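Local coordinates for sugar ABC transporter, periplasmic sugar-binding protein (Caulobacter crescentus, PDB 4IRX) that binds myo-inositol and, as a periplasmic binding protein, probably delivers it to an ABC transporter for nutrient uptake, at residues 25-28 with 29-33. Numbering follows the deposited sequence. Where two conformers were deposited one is given.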
# COMPACT_ATOMS: atom_id res chain seq x y z
N ALA A 25 -7.56 3.89 7.68
CA ALA A 25 -6.89 5.09 8.15
C ALA A 25 -6.84 6.16 7.06
O ALA A 25 -7.05 7.35 7.33
CB ALA A 25 -5.49 4.77 8.66
N MSE A 26 -6.58 5.74 5.81
CA MSE A 26 -6.56 6.68 4.69
C MSE A 26 -7.92 7.36 4.53
O MSE A 26 -7.99 8.56 4.31
CB MSE A 26 -6.16 5.97 3.38
CG MSE A 26 -6.06 6.92 2.16
SE MSE A 26 -5.46 6.15 0.49
CE MSE A 26 -3.57 6.04 0.80
N ARG A 27 -9.00 6.59 4.67
CA ARG A 27 -10.34 7.15 4.56
C ARG A 27 -10.61 8.23 5.58
O ARG A 27 -11.27 9.24 5.30
CB ARG A 27 -11.40 6.06 4.65
CG ARG A 27 -12.81 6.56 4.45
CD ARG A 27 -13.82 5.47 4.73
NE ARG A 27 -15.17 6.01 4.60
CZ ARG A 27 -16.25 5.27 4.41
NH1 ARG A 27 -16.13 3.95 4.35
NH2 ARG A 27 -17.44 5.84 4.29
N ARG A 28 -10.08 8.07 6.78
CA ARG A 28 -10.23 9.14 7.78
C ARG A 28 -9.60 10.46 7.35
O ARG A 28 -10.18 11.53 7.57
CB ARG A 28 -9.67 8.72 9.15
CG ARG A 28 -10.44 7.58 9.78
CD ARG A 28 -10.04 7.37 11.24
NE ARG A 28 -8.74 6.70 11.39
CZ ARG A 28 -8.59 5.41 11.68
NH1 ARG A 28 -9.65 4.63 11.86
NH2 ARG A 28 -7.38 4.90 11.79
N GLU A 29 -8.42 10.39 6.74
CA GLU A 29 -7.76 11.61 6.30
C GLU A 29 -8.53 12.20 5.13
O GLU A 29 -8.64 13.42 5.00
CB GLU A 29 -6.30 11.35 5.91
CG GLU A 29 -5.48 10.61 6.98
CD GLU A 29 -5.37 11.34 8.32
OE1 GLU A 29 -5.29 12.58 8.39
OE2 GLU A 29 -5.31 10.64 9.35
N LEU A 30 -9.07 11.33 4.28
CA LEU A 30 -9.89 11.78 3.16
C LEU A 30 -11.09 12.58 3.64
O LEU A 30 -11.40 13.64 3.09
CB LEU A 30 -10.37 10.58 2.34
CG LEU A 30 -11.43 10.89 1.29
CD1 LEU A 30 -10.79 11.62 0.12
CD2 LEU A 30 -12.05 9.57 0.81
N GLU A 31 -11.78 12.09 4.67
CA GLU A 31 -12.97 12.76 5.17
C GLU A 31 -12.65 14.13 5.77
O GLU A 31 -13.43 15.07 5.59
CB GLU A 31 -13.70 11.90 6.18
CG GLU A 31 -14.34 10.70 5.53
CD GLU A 31 -14.77 9.66 6.55
OE1 GLU A 31 -14.36 9.76 7.73
OE2 GLU A 31 -15.49 8.72 6.14
N ASP A 32 -11.51 14.25 6.47
CA ASP A 32 -11.07 15.55 7.01
C ASP A 32 -10.83 16.54 5.89
O ASP A 32 -11.38 17.65 5.87
CB ASP A 32 -9.79 15.40 7.85
CG ASP A 32 -9.13 16.75 8.19
OD1 ASP A 32 -9.82 17.67 8.66
OD2 ASP A 32 -7.90 16.90 7.93
N GLU A 33 -10.01 16.12 4.93
CA GLU A 33 -9.69 17.00 3.81
C GLU A 33 -10.94 17.39 3.03
O GLU A 33 -11.07 18.53 2.60
CB GLU A 33 -8.62 16.39 2.91
CG GLU A 33 -8.03 17.36 1.87
CD GLU A 33 -7.08 18.41 2.44
OE1 GLU A 33 -6.52 18.24 3.54
OE2 GLU A 33 -6.88 19.44 1.75
O HOH W 1 -5.27 8.21 9.83
O HOH W 2 -17.88 8.65 3.89
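With CG of Arg27 anti to the backbone N (chi1 -176°) and the chain extended as far as NE, the guanidinium is carried straight out from the helix. Glu31, one turn on, sets its CG beside its own backbone N (chi1 -70°) and leans back to meet it, and NE of Arg27 gives a salt-bridging hydrogen bond of 3.1 Å to OE2 of Glu31. The bond is rather bent, and the guanidinium and carboxylate planes stand 73° apart: NE approaches from above the carboxylate plane, and OE2 lies off the guanidinium plane. A water closes the ring, accepting from NH2 of Arg27 at 2.9 Å in the guanidinium plane and donating to OE2 of Glu31 at 3.3 Å, so that this oxygen takes both partners. Were Arg27 cut back to an alanine, the Glu31 carboxylate would probably lose its charged mate and turn more freely, and the water would lose a donor.

Beneath the pair, Leu30 N donates to Met26 O at 3.0 Å and Glu31 N to Arg27 O over the same length, whereas the bond from Glu29 N to Ala25 O is weak, at 3.4 Å. Ala25 O also receives a water that donates to OE2 of Glu29, whose bent chain leaves OE1 to a salt bridge with Arg256. Asp32 and Glu33 also form salt bridges with Arg256, giving this flank of the helix an acidic grip on helix 251-268. Selenomethionine Met26 and Leu30 instead turn to the buried side, touching Phe15 and Ile255, and the Met26 side chain lies about 6 Å from the bound inositol. The i to i+4 salt bridge thus lies on helix 21-37, the crossover helix of a beta-alpha-beta unit between parallel strands 10-15 and 40-45, as in the periplasmic binding protein fold.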